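UDP-4-amino-4,6-dideoxy-N-acetyl-beta-L-altrosamine transaminase (Helicobacter pylori, PDB 2FNU) catalyses the pyridoxal-phosphate-dependent transamination of a UDP-linked 4-keto sugar, the second step in making pseudaminic acid for flagellin modification. Local coordinates at residues T57-L61 against A86-M90; K123-D129 against L149-S155. One frame throughout, in Å; residues are numbered along the deposited sequence.

Overall arrangement
Contact 1 comes first along the chain and is complete before contact 2 begins; their centres lie about 12 Å apart. Contact 1 packs helix 56-66 against helix 86-93, while contact 2 pairs the parallel strands 122-128 and 150-154, neighbours in the seven-stranded mixed sheet. The helices cover one face of those strands: helix 86-93 rests on strand 122-128 and touches D154, and L60 of helix 56-66 lies against D154. Both contacts meet the cofactor PMP from different sides, contact 1 chiefly at the phosphate and contact 2 at the pyridine nitrogen, so each supplies part of the cofactor site, which A56, S178, H157, K183 and Y316 help complete.

Contact 1 (T57-L61 against A86-M90); sequences TSALL and ATANM. With PMP (4'-deoxy-4'-aminopyridoxal-5'-phosphate), chain E.
Phosphate oxygen O3P of PMP is gripped twice by T57, whose other atoms pack on A86 and M90. T57 OG1 donates to it over 2.7 Å, and T57 N gives a second bond to O3P at 3.0 Å. The torsion matters here: with OG1 beside the backbone N (chi1 -56°), hydroxyl and amide converge on one oxygen, while methyl CG2 turns to M90. Threonine suits the place because it offers one polar and one apolar branch. A56 N is also hydrogen-bonded to PMP, and T57 N, at the start of helix 56-66, should add some helix-dipole attraction for the anion.

A86 lies close by, its methyl CB 3.5 Å from T57 OG1; so small a side chain lets the second helix come near the cofactor linker. L60 brings CD1 alongside the pyridine, 4.0 Å from PMP C6, and against T87 CA. T87 turns its hydroxyl to D154 and S83, and OG1 stays 3.6 Å from PMP N1.

Deeper in, M90 lies between the helices. Its CG, set by chi1 beside the backbone N, comes 3.6 Å from T57 O; the bend at chi2 then turns SD to within 3.8 Å of L61 CB, and the bend at chi3 swings CE to the methyl of T57. The long, flexible thioether crosses both T57 and L61 at about a right angle. T57 O is itself taken by L61 N, the ordinary helical bond.

The two helical segments run in roughly the same direction, their axes 9.2 Å apart and inclined at 38°. L60 also rests on V176 of strand 174-178, T87 on V126 and V128 of strand 122-128, and the second subunit closes in with H210 against T57 and G226 against M90.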
loop_
_atom_site.group_PDB
_atom_site.type_symbol
_atom_site.label_atom_id
_atom_site.label_comp_id
_atom_site.label_asym_id
_atom_site.label_seq_id
_atom_site.Cartn_x
_atom_site.Cartn_y
_atom_site.Cartn_z
ATOM N N THR B 57 7.524 0.511 3.807
ATOM C CA THR B 57 7.984 1.439 2.766
ATOM C C THR B 57 6.988 2.605 2.631
ATOM O O THR B 57 7.397 3.764 2.494
ATOM C CB THR B 57 8.185 0.706 1.441
ATOM O OG1 THR B 57 9.093 -0.364 1.663
ATOM C CG2 THR B 57 8.795 1.620 0.398
ATOM N N SER B 58 5.692 2.308 2.728
ATOM C CA SER B 58 4.667 3.361 2.754
ATOM C C SER B 58 4.803 4.250 3.984
ATOM O O SER B 58 4.649 5.485 3.901
ATOM C CB SER B 58 3.256 2.773 2.677
ATOM O OG SER B 58 3.039 2.155 1.421
ATOM N N ALA B 59 5.064 3.612 5.131
ATOM C CA ALA B 59 5.326 4.329 6.372
ATOM C C ALA B 59 6.530 5.268 6.228
ATOM O O ALA B 59 6.467 6.442 6.642
ATOM C CB ALA B 59 5.538 3.341 7.498
ATOM N N LEU B 60 7.615 4.773 5.620
ATOM C CA LEU B 60 8.816 5.593 5.451
ATOM C C LEU B 60 8.524 6.803 4.565
ATOM O O LEU B 60 8.928 7.928 4.890
ATOM C CB LEU B 60 9.972 4.766 4.845
ATOM C CG LEU B 60 10.700 3.804 5.779
ATOM C CD1 LEU B 60 11.537 2.808 4.983
ATOM C CD2 LEU B 60 11.581 4.551 6.759
ATOM N N LEU B 61 7.825 6.585 3.445
ATOM C CA LEU B 61 7.512 7.706 2.561
ATOM C C LEU B 61 6.668 8.729 3.323
ATOM O O LEU B 61 6.902 9.939 3.246
ATOM C CB LEU B 61 6.715 7.247 1.344
ATOM C CG LEU B 61 6.236 8.381 0.424
ATOM C CD1 LEU B 61 7.443 9.032 -0.266
ATOM C CD2 LEU B 61 5.243 7.862 -0.616
ATOM N N ALA B 86 14.816 0.309 0.432
ATOM C CA ALA B 86 13.666 1.182 0.706
ATOM C C ALA B 86 14.016 2.377 1.584
ATOM O O ALA B 86 13.433 3.444 1.425
ATOM C CB ALA B 86 12.527 0.386 1.358
ATOM N N THR B 87 14.938 2.194 2.538
ATOM C CA THR B 87 15.270 3.276 3.465
ATOM C C THR B 87 15.742 4.501 2.694
ATOM O O THR B 87 15.409 5.645 3.040
ATOM C CB THR B 87 16.364 2.817 4.436
ATOM O OG1 THR B 87 15.971 1.582 5.057
ATOM C CG2 THR B 87 16.578 3.867 5.539
ATOM N N ALA B 88 16.502 4.252 1.627
ATOM C CA ALA B 88 17.033 5.331 0.792
ATOM C C ALA B 88 16.123 5.674 -0.392
ATOM O O ALA B 88 16.024 6.851 -0.750
ATOM C CB ALA B 88 18.439 5.000 0.298
ATOM N N ASN B 89 15.466 4.678 -1.002
ATOM C CA ASN B 89 14.569 4.988 -2.127
ATOM C C ASN B 89 13.516 6.000 -1.699
ATOM O O ASN B 89 13.125 6.872 -2.479
ATOM C CB ASN B 89 13.813 3.751 -2.638
ATOM C CG ASN B 89 14.627 2.861 -3.592
ATOM O OD1 ASN B 89 14.159 1.761 -3.966
ATOM N ND2 ASN B 89 15.800 3.300 -3.991
ATOM N N MET B 90 13.019 5.884 -0.466
ATOM C CA MET B 90 11.951 6.807 -0.045
ATOM C C MET B 90 12.487 8.198 0.252
ATOM O O MET B 90 11.732 9.163 0.175
ATOM C CB MET B 90 11.134 6.240 1.119
ATOM C CG MET B 90 10.350 4.974 0.766
ATOM S SD MET B 90 9.200 5.238 -0.630
ATOM C CE MET B 90 10.171 4.585 -2.005
HETATM N N1 PMP E . 13.622 -0.962 6.045
HETATM C C2 PMP E . 14.296 -2.112 6.366
HETATM C C2A PMP E . 15.511 -2.012 7.259
HETATM C C3 PMP E . 13.835 -3.338 5.868
HETATM O O3 PMP E . 14.471 -4.500 6.201
HETATM C C4 PMP E . 12.701 -3.391 5.024
HETATM C C4A PMP E . 12.232 -4.689 4.402
HETATM N N4A PMP E . 13.326 -5.589 4.108
HETATM C C5 PMP E . 11.998 -2.209 4.767
HETATM C C6 PMP E . 12.448 -1.020 5.339
HETATM C C5A PMP E . 10.748 -2.191 3.906
HETATM O O4P PMP E . 9.699 -2.724 4.694
HETATM P P PMP E . 8.389 -3.337 3.974
HETATM O O1P PMP E . 8.811 -4.673 3.411
HETATM O O2P PMP E . 7.399 -3.527 5.083
HETATM O O3P PMP E . 7.895 -2.369 2.934
#

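Contact 2 (K123-D129 against L149-S155). With PMP (4'-deoxy-4'-aminopyridoxal-5'-phosphate), chain E.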
loop_
_atom_site.group_PDB
_atom_site.type_symbol
_atom_site.label_atom_id
_atom_site.label_comp_id
_atom_site.label_asym_id
_atom_site.label_seq_id
_atom_site.Cartn_x
_atom_site.Cartn_y
_atom_site.Cartn_z
ATOM N N LYS B 123 19.432 17.963 6.838
ATOM C CA LYS B 123 18.096 18.097 7.410
ATOM C C LYS B 123 17.814 17.081 8.527
ATOM O O LYS B 123 17.094 17.370 9.485
ATOM C CB LYS B 123 17.056 17.931 6.293
ATOM C CG LYS B 123 15.631 18.148 6.748
ATOM C CD LYS B 123 15.379 19.619 7.108
ATOM C CE LYS B 123 13.954 19.802 7.591
ATOM N NZ LYS B 123 13.636 21.221 7.927
ATOM N N ALA B 124 18.369 15.884 8.399
ATOM C CA ALA B 124 18.039 14.811 9.329
ATOM C C ALA B 124 19.081 13.722 9.262
ATOM O O ALA B 124 19.904 13.708 8.331
ATOM C CB ALA B 124 16.652 14.204 8.971
ATOM N N ILE B 125 19.013 12.811 10.234
ATOM C CA ILE B 125 19.790 11.568 10.191
ATOM C C ILE B 125 18.791 10.409 10.271
ATOM O O ILE B 125 17.922 10.430 11.146
ATOM C CB ILE B 125 20.812 11.487 11.346
ATOM C CG1 ILE B 125 21.780 12.682 11.261
ATOM C CG2 ILE B 125 21.561 10.138 11.327
ATOM C CD1 ILE B 125 22.851 12.693 12.351
ATOM N N VAL B 126 18.907 9.427 9.366
ATOM C CA VAL B 126 18.067 8.221 9.437
ATOM C C VAL B 126 18.969 7.028 9.763
ATOM O O VAL B 126 19.799 6.642 8.937
ATOM C CB VAL B 126 17.330 7.935 8.099
ATOM C CG1 VAL B 126 16.580 6.583 8.178
ATOM C CG2 VAL B 126 16.367 9.075 7.764
ATOM N N SER B 127 18.816 6.470 10.963
ATOM C CA SER B 127 19.550 5.265 11.352
ATOM C C SER B 127 18.668 4.030 11.149
ATOM O O SER B 127 17.445 4.150 11.006
ATOM C CB SER B 127 20.003 5.346 12.819
ATOM O OG SER B 127 18.880 5.542 13.678
ATOM N N VAL B 128 19.308 2.867 11.161
ATOM C CA VAL B 128 18.629 1.575 11.038
ATOM C C VAL B 128 19.130 0.653 12.150
ATOM O O VAL B 128 20.347 0.536 12.371
ATOM C CB VAL B 128 18.978 0.922 9.685
ATOM C CG1 VAL B 128 18.439 -0.522 9.595
ATOM C CG2 VAL B 128 18.415 1.779 8.555
ATOM N N ASP B 129 18.207 -0.019 12.839
ATOM C CA ASP B 129 18.598 -0.966 13.885
ATOM C C ASP B 129 18.848 -2.291 13.181
ATOM O O ASP B 129 17.938 -3.109 13.004
ATOM C CB ASP B 129 17.491 -1.073 14.926
ATOM C CG ASP B 129 17.172 0.264 15.563
ATOM O OD1 ASP B 129 18.123 1.021 15.884
ATOM O OD2 ASP B 129 15.977 0.575 15.716
ATOM N N LEU B 149 18.872 18.947 13.676
ATOM C CA LEU B 149 18.419 17.948 12.705
ATOM C C LEU B 149 17.356 17.076 13.339
ATOM O O LEU B 149 17.345 16.890 14.555
ATOM C CB LEU B 149 19.573 17.027 12.312
ATOM C CG LEU B 149 20.912 17.668 11.962
ATOM C CD1 LEU B 149 21.968 16.593 11.668
ATOM C CD2 LEU B 149 20.746 18.613 10.793
ATOM N N SER B 150 16.492 16.498 12.500
ATOM C CA SER B 150 15.553 15.493 12.978
ATOM C C SER B 150 16.217 14.129 13.000
ATOM O O SER B 150 16.894 13.749 12.042
ATOM C CB SER B 150 14.334 15.430 12.064
ATOM O OG SER B 150 13.616 16.653 12.112
ATOM N N PHE B 151 16.002 13.409 14.102
ATOM C CA PHE B 151 16.430 12.004 14.236
ATOM C C PHE B 151 15.258 11.122 13.809
ATOM O O PHE B 151 14.213 11.126 14.459
ATOM C CB PHE B 151 16.842 11.754 15.700
ATOM C CG PHE B 151 17.164 10.321 16.054
ATOM C CD1 PHE B 151 17.145 9.930 17.388
ATOM C CD2 PHE B 151 17.531 9.382 15.091
ATOM C CE1 PHE B 151 17.444 8.611 17.762
ATOM C CE2 PHE B 151 17.827 8.056 15.469
ATOM C CZ PHE B 151 17.785 7.689 16.807
ATOM N N LEU B 152 15.433 10.393 12.706
ATOM C CA LEU B 152 14.412 9.460 12.218
ATOM C C LEU B 152 14.993 8.052 12.302
ATOM O O LEU B 152 16.169 7.844 12.025
ATOM C CB LEU B 152 14.008 9.774 10.772
ATOM C CG LEU B 152 13.636 11.236 10.480
ATOM C CD1 LEU B 152 13.384 11.465 8.991
ATOM C CD2 LEU B 152 12.425 11.637 11.319
ATOM N N SER B 153 14.177 7.087 12.720
ATOM C CA SER B 153 14.688 5.735 12.959
ATOM C C SER B 153 13.949 4.701 12.109
ATOM O O SER B 153 12.742 4.526 12.291
ATOM C CB SER B 153 14.520 5.376 14.437
ATOM O OG SER B 153 15.058 4.080 14.746
ATOM N N ASP B 154 14.657 4.047 11.187
ATOM C CA ASP B 154 14.104 2.879 10.503
ATOM C C ASP B 154 14.344 1.655 11.390
ATOM O O ASP B 154 15.395 0.996 11.325
ATOM C CB ASP B 154 14.708 2.701 9.099
ATOM C CG ASP B 154 14.080 1.536 8.361
ATOM O OD1 ASP B 154 14.348 1.379 7.158
ATOM O OD2 ASP B 154 13.293 0.787 9.007
ATOM N N SER B 155 13.364 1.404 12.254
ATOM C CA SER B 155 13.403 0.316 13.223
ATOM C C SER B 155 12.643 -0.888 12.666
ATOM O O SER B 155 12.097 -1.689 13.421
ATOM C CB SER B 155 12.816 0.788 14.561
ATOM O OG SER B 155 13.650 1.817 15.111
HETATM N N1 PMP E . 13.622 -0.962 6.045
HETATM C C2 PMP E . 14.296 -2.112 6.366
HETATM C C2A PMP E . 15.511 -2.012 7.259
HETATM C C3 PMP E . 13.835 -3.338 5.868
HETATM O O3 PMP E . 14.471 -4.500 6.201
HETATM C C4 PMP E . 12.701 -3.391 5.024
HETATM C C4A PMP E . 12.232 -4.689 4.402
HETATM N N4A PMP E . 13.326 -5.589 4.108
HETATM C C5 PMP E . 11.998 -2.209 4.767
HETATM C C6 PMP E . 12.448 -1.020 5.339
HETATM C C5A PMP E . 10.748 -2.191 3.906
HETATM O O4P PMP E . 9.699 -2.724 4.694
HETATM P P PMP E . 8.389 -3.337 3.974
HETATM O O1P PMP E . 8.811 -4.673 3.411
HETATM O O2P PMP E . 7.399 -3.527 5.083
HETATM O O3P PMP E . 7.895 -2.369 2.934
HETATM O O HOH W 1 14.602 18.635 10.676
HETATM O O HOH W 2 17.666 3.165 14.178
HETATM O O HOH W 3 15.605 -1.905 11.797
#
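S127 and F151 meet in the closely packed middle of this strand pair. The serine hydroxyl OG lies in the plane of the phenyl ring, at its edge, 3.3 Å from F151 CE2. Chi1 of 57° puts OG between the backbone N and the carbonyl carbon, and a side chain as small as serine fits beside the ring. F151 packs its large aromatic side chain against V140, Q141 and C144 of helix 137-146.

Backbone hydrogen bonds join the strands here: L152 N to I125 O spans 2.9 Å, and D154 N to S127 O 2.8 Å, but the ladder weakens at D129 N to D154 O, 3.4 Å. V126 and V128 also bring their CA hydrogens to L152 O and D154 O. On the face of A124, V126, L152 and D154, branched V126 CG2 packs 3.9 Å from L152 CB, against Y64 of helix 56-66.

Strand 122-128, helix 137-146 and strand 150-154 form a beta-alpha-beta crossover within the central sheet of a fold type I pyridoxal phosphate enzyme. The carboxyl ends of the strands serve the cofactor: D154, with CG anti to its own N (chi1 -177°), holds OD1 2.7 Å from PMP N1, while OD2 is hydrogen-bonded to S156. V128 CG1 lies alongside PMP C2A.

Just beyond, S155 OG donates to D129 OD2 over 2.7 Å, meeting the carboxylate nearly along its C-O axis; D129 OD1 is held by V135 N. A water joins S127 OG and S153 OG and, weakly, D129 OD1.

The opposite end is nearer to solvent. K123, L149 and S150 are partly exposed, and beside the hydrogen bond from S150 N to K123 O a water bridges K123 O to S150 OG.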